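Local atomic coordinates of S12 family peptidase (Streptomyces sp. 82F2, PDB entry 3WWX), a protein that probably hydrolyses amide and peptide bonds with a preference for D-configured substrates, as a serine hydrolase of the beta-lactamase-related S12 family. Residues D290-S293 / E297-G300; S309-V314 / Q335-A340; W156-T161 / V281-G286; F58-L63 / N266-T271. All blocks are in the same frame, centred on the assembly; numbering follows the deposited sequence.

Interaction 1. Residues D290-S293 / E297-G300; sequences DKLS and EVWG
Glu-297, whose CG packs at 3.9 Å from Asp-290 O across the strands, sends its carboxylate along its own strand to the edge of the Trp-299 indole. Trp-299 NE1 donates to Glu-297 OE1 at 2.8 Å; the acceptor lies close to the ring plane, while the N-H comes down on OE1 from 48° above the carboxylate plane. With CG anti to the backbone N (chi1 178°) and an extended chain beyond it, Glu-297 has the length to reach that edge two residues on. Thr-269 and Arg-316 also touch the indole.

The setting is an antiparallel beta hairpin in the large sheet of the beta-lactamase fold, strand 288-291 against strand 297-305. Asp-290 and Val-298 form the hydrogen-bonded pair: Asp-290 N gives to Val-298 O at 3.0 Å, and Val-298 N returns a bond to Asp-290 O at 2.9 Å. A CA-H...O contact from Glu-297 CA, 3.4 Å away, adds to the load on Asp-290 O. Next comes the non-hydrogen-bonded pair Lys-291 and Glu-297, with both side chains on the same face as the indole.

Val-298 and Asp-290 look to the other face, where helix 334-343 lies. Past the end of the strand, Leu-292 inserts between that helix and Val-298, touching Glu-339, Phe-342 and Cys-343, the last of which is disulfide-bonded to Cys-294 in the hairpin turn. The leucine and valine side chains cross at about a right angle, bringing Leu-292 CD1 to 4.0 Å from Val-298 CG1.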
loop_
_atom_site.group_PDB
_atom_site.type_symbol
_atom_site.label_atom_id
_atom_site.label_comp_id
_atom_site.label_asym_id
_atom_site.label_seq_id
_atom_site.Cartn_x
_atom_site.Cartn_y
_atom_site.Cartn_z
ATOM N N ASP A 290 1.893 -14.518 -2.441
ATOM C CA ASP A 290 3.155 -15.155 -2.087
ATOM C C ASP A 290 2.794 -16.527 -1.581
ATOM O O ASP A 290 1.756 -16.702 -0.971
ATOM C CB ASP A 290 3.871 -14.339 -1.007
ATOM C CG ASP A 290 5.316 -14.784 -0.773
ATOM O OD1 ASP A 290 5.836 -15.630 -1.528
ATOM O OD2 ASP A 290 5.918 -14.240 0.176
ATOM N N LYS A 291 3.630 -17.512 -1.855
ATOM C CA LYS A 291 3.465 -18.814 -1.229
ATOM C C LYS A 291 4.530 -18.985 -0.167
ATOM O O LYS A 291 5.730 -18.912 -0.451
ATOM C CB LYS A 291 3.584 -19.933 -2.251
ATOM C CG LYS A 291 3.297 -21.266 -1.591
ATOM C CD LYS A 291 2.494 -22.196 -2.473
ATOM C CE LYS A 291 3.246 -22.564 -3.712
ATOM N NZ LYS A 291 4.634 -22.977 -3.387
ATOM N N LEU A 292 4.089 -19.223 1.056
ATOM C CA LEU A 292 4.977 -19.276 2.209
ATOM C C LEU A 292 5.639 -20.651 2.347
ATOM O O LEU A 292 5.359 -21.566 1.576
ATOM C CB LEU A 292 4.207 -18.895 3.467
ATOM C CG LEU A 292 3.473 -17.548 3.371
ATOM C CD1 LEU A 292 2.657 -17.348 4.615
ATOM C CD2 LEU A 292 4.460 -16.388 3.178
ATOM N N SER A 293 6.532 -20.777 3.317
ATOM C CA SER A 293 7.399 -21.945 3.402
ATOM C C SER A 293 6.580 -23.214 3.513
ATOM O O SER A 293 6.945 -24.238 2.925
ATOM C CB SER A 293 8.351 -21.818 4.598
ATOM O OG SER A 293 7.661 -21.851 5.826
ATOM N N GLU A 297 -0.698 -20.012 0.707
ATOM C CA GLU A 297 -0.673 -18.882 -0.194
ATOM C C GLU A 297 -1.416 -17.720 0.443
ATOM O O GLU A 297 -2.562 -17.851 0.879
ATOM C CB GLU A 297 -1.355 -19.282 -1.499
ATOM C CG GLU A 297 -1.455 -18.183 -2.522
ATOM C CD GLU A 297 -2.274 -18.605 -3.735
ATOM O OE1 GLU A 297 -3.520 -18.399 -3.784
ATOM O OE2 GLU A 297 -1.632 -19.142 -4.663
ATOM N N VAL A 298 -0.750 -16.567 0.499
ATOM C CA VAL A 298 -1.356 -15.365 1.064
ATOM C C VAL A 298 -1.412 -14.256 0.041
ATOM O O VAL A 298 -0.593 -14.178 -0.875
ATOM C CB VAL A 298 -0.632 -14.881 2.331
ATOM C CG1 VAL A 298 -0.884 -15.860 3.463
ATOM C CG2 VAL A 298 0.868 -14.680 2.099
ATOM N N TRP A 299 -2.421 -13.411 0.218
ATOM C CA TRP A 299 -2.735 -12.283 -0.646
ATOM C C TRP A 299 -2.781 -11.030 0.206
ATOM O O TRP A 299 -3.355 -11.021 1.293
ATOM C CB TRP A 299 -4.102 -12.488 -1.336
ATOM C CG TRP A 299 -4.062 -13.620 -2.309
ATOM C CD1 TRP A 299 -4.197 -14.958 -2.028
ATOM C CD2 TRP A 299 -3.857 -13.523 -3.720
ATOM N NE1 TRP A 299 -4.061 -15.692 -3.182
ATOM C CE2 TRP A 299 -3.863 -14.835 -4.235
ATOM C CE3 TRP A 299 -3.656 -12.455 -4.600
ATOM C CZ2 TRP A 299 -3.695 -15.111 -5.592
ATOM C CZ3 TRP A 299 -3.479 -12.721 -5.943
ATOM C CH2 TRP A 299 -3.489 -14.046 -6.431
ATOM N N GLY A 300 -2.200 -9.945 -0.283
ATOM C CA GLY A 300 -2.195 -8.730 0.517
ATOM C C GLY A 300 -1.250 -7.701 -0.061
ATOM O O GLY A 300 -1.076 -7.625 -1.268
#

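Interaction 2. Residues S309-V314 / Q335-A340; sequences SSLAQV and QKVIEA
Leu-311 leaves strand 309-314 pointing at helix 335-340, and its fork straddles two consecutive helical residues. A chi1 of 61° sets CG between the backbone N and the carbonyl carbon, and together with a chi2 of 95° it spreads the methyls, CD2 to Val-337 and CD1 to Ile-338. Neither CB nor CG makes a close approach; the two methyls do the touching. CD2 comes to 4.1 Å from Val-337 CB, with the leucine and valine side chains crossing at about a right angle, and CD1 comes to 4.3 Å from Ile-338 CG1.

Two residues along on the same face, Gln-313 meets Ile-338 through its aliphatic part: CG lies 3.8 Å from Ile-338 CD1, again with the chains nearly perpendicular. Ile-338 reaches the glutamine because its CG1 arm, anti to the carbonyl carbon, carries CD1 toward the strand. Leu-322 of the adjacent strand touches both Leu-311 and Ile-338, and Ala-13 of helix 8-19 meets Val-337.

Strand and helix segments run nearly alongside each other, with axes 9.6 Å apart at closest and 26° between their directions. Ser-309, at the start of the segment, lines the pocket that holds octane 1,8-diamine. An antiparallel sheet with its C-terminal helix laid over one face by buried aliphatic contacts is the alpha/beta half of the beta-lactamase fold.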
loop_
_atom_site.group_PDB
_atom_site.type_symbol
_atom_site.label_atom_id
_atom_site.label_comp_id
_atom_site.label_asym_id
_atom_site.label_seq_id
_atom_site.Cartn_x
_atom_site.Cartn_y
_atom_site.Cartn_z
ATOM N N SER A 309 6.249 0.662 8.828
ATOM C CA SER A 309 6.341 -0.543 7.990
ATOM C C SER A 309 5.138 -1.404 8.331
ATOM O O SER A 309 5.036 -1.891 9.453
ATOM C CB SER A 309 7.629 -1.296 8.262
ATOM O OG SER A 309 7.748 -2.412 7.393
ATOM N N SER A 310 4.223 -1.558 7.370
ATOM C CA SER A 310 2.945 -2.211 7.600
ATOM C C SER A 310 2.848 -3.489 6.801
ATOM O O SER A 310 3.490 -3.647 5.759
ATOM C CB SER A 310 1.791 -1.291 7.194
ATOM O OG SER A 310 1.831 -0.087 7.938
ATOM N N LEU A 311 2.057 -4.416 7.331
ATOM C CA LEU A 311 1.799 -5.669 6.645
ATOM C C LEU A 311 0.306 -5.984 6.761
ATOM O O LEU A 311 -0.365 -5.608 7.721
ATOM C CB LEU A 311 2.686 -6.801 7.202
ATOM C CG LEU A 311 2.483 -7.124 8.666
ATOM C CD1 LEU A 311 1.489 -8.278 8.826
ATOM C CD2 LEU A 311 3.823 -7.469 9.336
ATOM N N ALA A 312 -0.200 -6.680 5.750
ATOM C CA ALA A 312 -1.609 -7.098 5.706
ATOM C C ALA A 312 -1.698 -8.261 4.744
ATOM O O ALA A 312 -1.293 -8.146 3.588
ATOM C CB ALA A 312 -2.500 -5.968 5.235
ATOM N N GLN A 313 -2.201 -9.389 5.229
ATOM C CA GLN A 313 -2.233 -10.620 4.431
ATOM C C GLN A 313 -3.456 -11.442 4.777
ATOM O O GLN A 313 -3.901 -11.439 5.918
ATOM C CB GLN A 313 -0.989 -11.462 4.723
ATOM C CG GLN A 313 0.340 -10.797 4.305
ATOM C CD GLN A 313 0.513 -10.628 2.805
ATOM O OE1 GLN A 313 -0.081 -11.357 2.003
ATOM N NE2 GLN A 313 1.369 -9.693 2.410
ATOM N N VAL A 314 -3.985 -12.135 3.778
ATOM C CA VAL A 314 -5.079 -13.060 3.997
ATOM C C VAL A 314 -4.926 -14.283 3.099
ATOM O O VAL A 314 -4.342 -14.202 2.020
ATOM C CB VAL A 314 -6.421 -12.363 3.768
ATOM C CG1 VAL A 314 -6.654 -11.991 2.296
ATOM C CG2 VAL A 314 -7.545 -13.168 4.327
ATOM N N GLN A 335 8.371 -10.184 7.107
ATOM C CA GLN A 335 8.149 -11.534 6.601
ATOM C C GLN A 335 8.174 -12.557 7.728
ATOM O O GLN A 335 7.417 -13.538 7.698
ATOM C CB GLN A 335 9.168 -11.903 5.519
ATOM C CG GLN A 335 8.747 -13.088 4.665
ATOM C CD GLN A 335 7.520 -12.803 3.819
ATOM O OE1 GLN A 335 7.114 -11.653 3.628
ATOM N NE2 GLN A 335 6.911 -13.865 3.317
ATOM N N LYS A 336 9.015 -12.357 8.741
ATOM C CA LYS A 336 9.027 -13.260 9.882
ATOM C C LYS A 336 7.664 -13.303 10.585
ATOM O O LYS A 336 7.249 -14.339 11.081
ATOM C CB LYS A 336 10.110 -12.865 10.885
ATOM C CG LYS A 336 11.522 -13.193 10.463
ATOM C CD LYS A 336 12.483 -13.004 11.649
ATOM C CE LYS A 336 13.922 -13.280 11.261
ATOM N NZ LYS A 336 14.353 -12.438 10.115
ATOM N N VAL A 337 6.962 -12.172 10.646
ATOM C CA VAL A 337 5.659 -12.132 11.291
ATOM C C VAL A 337 4.643 -12.922 10.459
ATOM O O VAL A 337 3.827 -13.667 11.002
ATOM C CB VAL A 337 5.179 -10.671 11.493
ATOM C CG1 VAL A 337 3.813 -10.648 12.154
ATOM C CG2 VAL A 337 6.201 -9.891 12.363
ATOM N N ILE A 338 4.714 -12.753 9.147
ATOM C CA ILE A 338 3.826 -13.453 8.214
ATOM C C ILE A 338 4.056 -14.961 8.286
ATOM O O ILE A 338 3.097 -15.744 8.396
ATOM C CB ILE A 338 4.005 -12.922 6.786
ATOM C CG1 ILE A 338 3.540 -11.451 6.697
ATOM C CG2 ILE A 338 3.218 -13.764 5.791
ATOM C CD1 ILE A 338 4.013 -10.723 5.440
ATOM N N GLU A 339 5.318 -15.375 8.257
ATOM C CA GLU A 339 5.643 -16.792 8.356
ATOM C C GLU A 339 5.213 -17.367 9.698
ATOM O O GLU A 339 4.709 -18.490 9.763
ATOM C CB GLU A 339 7.137 -17.015 8.127
ATOM C CG GLU A 339 7.536 -17.053 6.688
ATOM C CD GLU A 339 7.335 -18.409 6.035
ATOM O OE1 GLU A 339 7.197 -19.412 6.769
ATOM O OE2 GLU A 339 7.352 -18.451 4.802
ATOM N N ALA A 340 5.394 -16.620 10.782
ATOM C CA ALA A 340 5.000 -17.108 12.097
ATOM C C ALA A 340 3.494 -17.359 12.142
ATOM O O ALA A 340 3.015 -18.406 12.597
ATOM C CB ALA A 340 5.403 -16.125 13.159
#

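Interaction 3. Residues W156-T161 / V281-G286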
loop_
_atom_site.group_PDB
_atom_site.type_symbol
_atom_site.label_atom_id
_atom_site.label_comp_id
_atom_site.label_asym_id
_atom_site.label_seq_id
_atom_site.Cartn_x
_atom_site.Cartn_y
_atom_site.Cartn_z
ATOM N N TRP A 156 8.469 -5.497 -15.303
ATOM C CA TRP A 156 7.752 -5.111 -14.084
ATOM C C TRP A 156 8.682 -4.254 -13.247
ATOM O O TRP A 156 9.874 -4.579 -13.047
ATOM C CB TRP A 156 7.353 -6.354 -13.282
ATOM C CG TRP A 156 6.488 -6.050 -12.067
ATOM C CD1 TRP A 156 5.117 -5.996 -12.030
ATOM C CD2 TRP A 156 6.933 -5.733 -10.737
ATOM N NE1 TRP A 156 4.694 -5.679 -10.772
ATOM C CE2 TRP A 156 5.784 -5.513 -9.956
ATOM C CE3 TRP A 156 8.185 -5.628 -10.134
ATOM C CZ2 TRP A 156 5.854 -5.188 -8.607
ATOM C CZ3 TRP A 156 8.254 -5.322 -8.784
ATOM C CH2 TRP A 156 7.089 -5.092 -8.037
ATOM N N ASN A 157 8.144 -3.153 -12.739
ATOM C CA ASN A 157 8.868 -2.368 -11.755
ATOM C C ASN A 157 7.873 -1.581 -10.937
ATOM O O ASN A 157 7.008 -0.919 -11.482
ATOM C CB ASN A 157 9.852 -1.415 -12.436
ATOM C CG ASN A 157 10.605 -0.575 -11.443
ATOM O OD1 ASN A 157 11.478 -1.075 -10.751
ATOM N ND2 ASN A 157 10.219 0.692 -11.316
ATOM N N TYR A 158 7.994 -1.679 -9.622
ATOM C CA TYR A 158 7.089 -0.991 -8.723
ATOM C C TYR A 158 7.272 0.504 -8.854
ATOM O O TYR A 158 8.381 1.011 -8.648
ATOM C CB TYR A 158 7.392 -1.427 -7.304
ATOM C CG TYR A 158 6.352 -1.053 -6.297
ATOM C CD1 TYR A 158 6.356 0.193 -5.710
ATOM C CD2 TYR A 158 5.383 -1.959 -5.914
ATOM C CE1 TYR A 158 5.405 0.531 -4.748
ATOM C CE2 TYR A 158 4.440 -1.635 -4.954
ATOM C CZ TYR A 158 4.465 -0.401 -4.375
ATOM O OH TYR A 158 3.555 -0.053 -3.416
ATOM N N SER A 159 6.188 1.213 -9.165
ATOM C CA SER A 159 6.256 2.658 -9.361
ATOM C C SER A 159 5.078 3.368 -8.718
ATOM O O SER A 159 3.914 3.059 -8.994
ATOM C CB SER A 159 6.277 2.995 -10.855
ATOM O OG SER A 159 6.164 4.394 -11.024
ATOM N N ASN A 160 5.392 4.307 -7.839
ATOM C CA ASN A 160 4.346 5.022 -7.127
ATOM C C ASN A 160 3.566 5.922 -8.072
ATOM O O ASN A 160 2.391 6.204 -7.829
ATOM C CB ASN A 160 4.976 5.783 -5.967
ATOM C CG ASN A 160 5.444 4.847 -4.884
ATOM O OD1 ASN A 160 4.663 4.029 -4.407
ATOM N ND2 ASN A 160 6.721 4.875 -4.570
ATOM N N THR A 161 4.194 6.365 -9.163
ATOM C CA THR A 161 3.500 7.210 -10.133
ATOM C C THR A 161 2.303 6.478 -10.706
ATOM O O THR A 161 1.277 7.090 -11.017
ATOM C CB THR A 161 4.423 7.604 -11.288
ATOM O OG1 THR A 161 5.692 7.984 -10.746
ATOM C CG2 THR A 161 3.833 8.784 -12.060
ATOM N N VAL A 281 5.956 -15.468 -6.094
ATOM C CA VAL A 281 5.537 -14.116 -5.733
ATOM C C VAL A 281 4.968 -13.482 -6.987
ATOM O O VAL A 281 5.609 -13.495 -8.046
ATOM C CB VAL A 281 6.697 -13.268 -5.185
ATOM C CG1 VAL A 281 6.232 -11.837 -4.857
ATOM C CG2 VAL A 281 7.270 -13.914 -3.957
ATOM N N GLY A 282 3.741 -12.974 -6.892
ATOM C CA GLY A 282 3.099 -12.362 -8.035
ATOM C C GLY A 282 2.473 -11.043 -7.638
ATOM O O GLY A 282 2.113 -10.849 -6.463
ATOM N N TYR A 283 2.375 -10.128 -8.597
ATOM C CA TYR A 283 1.694 -8.853 -8.355
ATOM C C TYR A 283 0.531 -8.727 -9.317
ATOM O O TYR A 283 0.723 -8.812 -10.546
ATOM C CB TYR A 283 2.668 -7.680 -8.501
ATOM C CG TYR A 283 2.162 -6.407 -7.844
ATOM C CD1 TYR A 283 1.220 -5.620 -8.461
ATOM C CD2 TYR A 283 2.628 -6.016 -6.590
ATOM C CE1 TYR A 283 0.722 -4.474 -7.850
ATOM C CE2 TYR A 283 2.146 -4.864 -5.970
ATOM C CZ TYR A 283 1.204 -4.096 -6.609
ATOM O OH TYR A 283 0.760 -2.948 -5.992
ATOM N N GLY A 284 -0.668 -8.543 -8.773
ATOM C CA GLY A 284 -1.877 -8.390 -9.557
ATOM C C GLY A 284 -2.273 -6.929 -9.641
ATOM O O GLY A 284 -1.416 -6.092 -9.912
ATOM N N LEU A 285 -3.543 -6.612 -9.404
ATOM C CA LEU A 285 -3.981 -5.222 -9.504
ATOM C C LEU A 285 -3.983 -4.616 -8.112
ATOM O O LEU A 285 -4.943 -4.735 -7.369
ATOM C CB LEU A 285 -5.348 -5.102 -10.184
ATOM C CG LEU A 285 -5.409 -5.768 -11.571
ATOM C CD1 LEU A 285 -6.807 -5.622 -12.167
ATOM C CD2 LEU A 285 -4.349 -5.257 -12.546
ATOM N N GLY A 286 -2.876 -3.978 -7.746
ATOM C CA GLY A 286 -2.747 -3.404 -6.401
ATOM C C GLY A 286 -2.826 -4.451 -5.287
ATOM O O GLY A 286 -3.320 -4.164 -4.180
#
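Tyr-283 projects from a short edge-side strand of the beta-lactamase-fold sheet and is met by two aromatics, Trp-156 and Tyr-158. The second of these opens a Tyr-Ser-Asn sequence, consistent with the second active-site motif of the S12 family and class C beta-lactamases. All three side chains put CG anti to the backbone N, and in Tyr-283 (chi1 -162°) that sends the ring out from the sheet so that its base faces the tryptophan and its far end the other tyrosine.

At the base, Trp-156 NE1 lies 3.6 Å from Tyr-283 CB, a van der Waals contact. Trp-156 CZ2 packs at 3.9 Å from Tyr-283 CD2, the tyrosine ring having its plane tilted 50° to that of the indole's five-membered ring. At the far end, Tyr-158 CE2 sits 4.1 Å from Tyr-283 CE2 and 4.0 Å from Tyr-283 OH.

The two phenol groups have separate polar partners: Tyr-158 OH is hydrogen-bonded to Lys-56 NZ, and Tyr-283 OH to His-301 NE2. His-104 stacks on Tyr-158 and stands edge-to-face with Tyr-283, helping to fix both rings. Lys-56 NZ is also hydrogen-bonded to Asn-160 OD1, so the Tyr and Asn of the motif meet at one lysine nitrogen. Just before helix 160-174, Ser-159 holds the N-cap position, its OG accepting a weak bond from Thr-161 N. The tryptophan is braced from its own segment as well: Tyr-158 N rests over one face of the indole, 3.7 Å above the plane and offset toward the rim.

Interaction 4. Residues F58-L63 / N266-T271; sequences FTATVL and NEMTTT
Met-268 reaches from the end of helix 262-268 to the flank of helix 55-68 and sets its terminal methyl against two neighbouring residues, Ala-60 and Thr-61. The chain starts with CG anti to the backbone N (chi1 -166°) and stays extended through chi2, spanning most of the gap; a bend at chi3 (-142°) then turns CE onto the other helix. There CE lies 4.0 Å from Ala-60 CB, a methyl-to-methyl contact with the alanine pointing at the methionine.

Thr-61 comes in at a slant to the methionine chain and offers its hydroxyl: OG1 is 3.5 Å from Met-268 CE. Its own first torsion places OG1 beside the backbone N, where it bonds back to Thr-57 O one helical turn earlier. That bond within the helix gives the buried hydroxyl a partner, and the CE methyl packs against the same oxygen.

Met-268 is the last helical residue of its segment; Thr-269 already departs from helical geometry. The end of the helix is tied down by Thr-270 OG1, which donates to Asn-266 O at 2.7 Å, tilted 31° from the carbonyl plane.

Leu-254 of helix 244-255 touches both Met-268 and Thr-61, and Ile-186 of helix 178-187 also meets Thr-61. Beyond the methionine the chain runs on into strand 272-273 at the edge of the large sheet, and Met-268 also pairs through its backbone with Leu-285, just past strand 282-283.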
loop_
_atom_site.group_PDB
_atom_site.type_symbol
_atom_site.label_atom_id
_atom_site.label_comp_id
_atom_site.label_asym_id
_atom_site.label_seq_id
_atom_site.Cartn_x
_atom_site.Cartn_y
_atom_site.Cartn_z
ATOM N N PHE A 58 -6.798 -0.272 -1.980
ATOM C CA PHE A 58 -8.040 0.499 -1.969
ATOM C C PHE A 58 -8.251 1.190 -3.317
ATOM O O PHE A 58 -9.330 1.146 -3.900
ATOM C CB PHE A 58 -8.035 1.525 -0.838
ATOM C CG PHE A 58 -8.104 0.914 0.538
ATOM C CD1 PHE A 58 -6.946 0.493 1.179
ATOM C CD2 PHE A 58 -9.307 0.771 1.198
ATOM C CE1 PHE A 58 -6.983 -0.066 2.453
ATOM C CE2 PHE A 58 -9.345 0.194 2.481
ATOM C CZ PHE A 58 -8.191 -0.207 3.103
ATOM N N THR A 59 -7.216 1.839 -3.822
ATOM C CA THR A 59 -7.289 2.502 -5.111
ATOM C C THR A 59 -7.675 1.546 -6.239
ATOM O O THR A 59 -8.572 1.853 -7.055
ATOM C CB THR A 59 -5.935 3.178 -5.390
ATOM O OG1 THR A 59 -5.687 4.110 -4.334
ATOM C CG2 THR A 59 -5.907 3.881 -6.733
ATOM N N ALA A 60 -7.028 0.378 -6.282
ATOM C CA ALA A 60 -7.349 -0.630 -7.303
ATOM C C ALA A 60 -8.774 -1.139 -7.169
ATOM O O ALA A 60 -9.451 -1.353 -8.175
ATOM C CB ALA A 60 -6.375 -1.783 -7.248
ATOM N N THR A 61 -9.230 -1.339 -5.945
ATOM C CA THR A 61 -10.593 -1.833 -5.718
ATOM C C THR A 61 -11.615 -0.865 -6.304
ATOM O O THR A 61 -12.563 -1.280 -6.954
ATOM C CB THR A 61 -10.858 -2.054 -4.220
ATOM O OG1 THR A 61 -9.982 -3.077 -3.731
ATOM C CG2 THR A 61 -12.303 -2.519 -3.970
ATOM N N VAL A 62 -11.413 0.420 -6.102
ATOM C CA VAL A 62 -12.344 1.411 -6.651
ATOM C C VAL A 62 -12.381 1.317 -8.167
ATOM O O VAL A 62 -13.457 1.314 -8.768
ATOM C CB VAL A 62 -11.969 2.828 -6.212
ATOM C CG1 VAL A 62 -12.769 3.870 -6.988
ATOM C CG2 VAL A 62 -12.180 2.980 -4.727
ATOM N N LEU A 63 -11.223 1.232 -8.818
ATOM C CA LEU A 63 -11.211 1.174 -10.275
ATOM C C LEU A 63 -11.859 -0.095 -10.780
ATOM O O LEU A 63 -12.515 -0.080 -11.821
ATOM C CB LEU A 63 -9.798 1.301 -10.826
ATOM C CG LEU A 63 -9.376 2.757 -10.878
ATOM C CD1 LEU A 63 -7.875 2.844 -10.963
ATOM C CD2 LEU A 63 -10.020 3.464 -12.074
ATOM N N ASN A 266 -11.281 -11.765 -10.242
ATOM C CA ASN A 266 -10.401 -12.577 -11.074
ATOM C C ASN A 266 -9.307 -11.735 -11.753
ATOM O O ASN A 266 -8.151 -12.153 -11.828
ATOM C CB ASN A 266 -11.200 -13.270 -12.174
ATOM C CG ASN A 266 -10.334 -14.154 -13.033
ATOM O OD1 ASN A 266 -9.707 -15.101 -12.543
ATOM N ND2 ASN A 266 -10.274 -13.845 -14.326
ATOM N N GLU A 267 -9.678 -10.568 -12.261
ATOM C CA GLU A 267 -8.700 -9.645 -12.845
ATOM C C GLU A 267 -7.707 -9.194 -11.784
ATOM O O GLU A 267 -6.516 -9.131 -12.045
ATOM C CB GLU A 267 -9.394 -8.451 -13.488
ATOM C CG GLU A 267 -10.109 -8.836 -14.801
ATOM C CD GLU A 267 -10.689 -7.660 -15.578
ATOM O OE1 GLU A 267 -10.213 -6.519 -15.425
ATOM O OE2 GLU A 267 -11.641 -7.886 -16.369
ATOM N N MET A 268 -8.206 -8.898 -10.591
ATOM C CA MET A 268 -7.349 -8.412 -9.523
ATOM C C MET A 268 -6.298 -9.436 -9.138
ATOM O O MET A 268 -5.167 -9.076 -8.803
ATOM C CB MET A 268 -8.176 -8.061 -8.297
ATOM C CG MET A 268 -7.396 -7.249 -7.279
ATOM S SD MET A 268 -8.432 -6.791 -5.879
ATOM C CE MET A 268 -7.811 -5.139 -5.574
ATOM N N THR A 269 -6.683 -10.713 -9.171
ATOM C CA THR A 269 -5.807 -11.807 -8.776
ATOM C C THR A 269 -5.086 -12.457 -9.969
ATOM O O THR A 269 -4.469 -13.511 -9.806
ATOM C CB THR A 269 -6.571 -12.902 -8.010
ATOM O OG1 THR A 269 -7.648 -13.396 -8.823
ATOM C CG2 THR A 269 -7.113 -12.361 -6.713
ATOM N N THR A 270 -5.128 -11.813 -11.134
ATOM C CA THR A 270 -4.300 -12.218 -12.260
ATOM C C THR A 270 -2.948 -11.534 -12.110
ATOM O O THR A 270 -2.831 -10.316 -12.265
ATOM C CB THR A 270 -4.959 -11.849 -13.583
ATOM O OG1 THR A 270 -6.189 -12.575 -13.695
ATOM C CG2 THR A 270 -4.045 -12.208 -14.759
ATOM N N THR A 271 -1.944 -12.325 -11.773
ATOM C CA THR A 271 -0.662 -11.784 -11.346
ATOM C C THR A 271 0.435 -11.859 -12.397
ATOM O O THR A 271 0.414 -12.717 -13.299
ATOM C CB THR A 271 -0.143 -12.482 -10.074
ATOM O OG1 THR A 271 -0.024 -13.887 -10.305
ATOM C CG2 THR A 271 -1.088 -12.258 -8.892
#

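In the fold
Interactions 2 and 4 are buried and rest on aliphatic or methionine contacts, one laying a helix on the sheet, the other joining two helices. Interactions 1 and 3 are partly buried: the first is held by backbone bonds within the sheet, the second by oblique aromatic packing whose two tyrosine hydroxyls are hydrogen-bonded elsewhere. Interactions 1 and 2 lie on adjacent strands, where Trp-299 N is 2.7 Å from Val-314 O, and Ser-293 OG of the first reaches Glu-339 OE1 on the helix of the second, also 2.7 Å. Interactions 3 and 4 alternate along the chain and meet where Leu-285 N approaches Met-268 O at 3.0 Å. Interactions 2 and 4 stay separate, their centres about 20 Å apart.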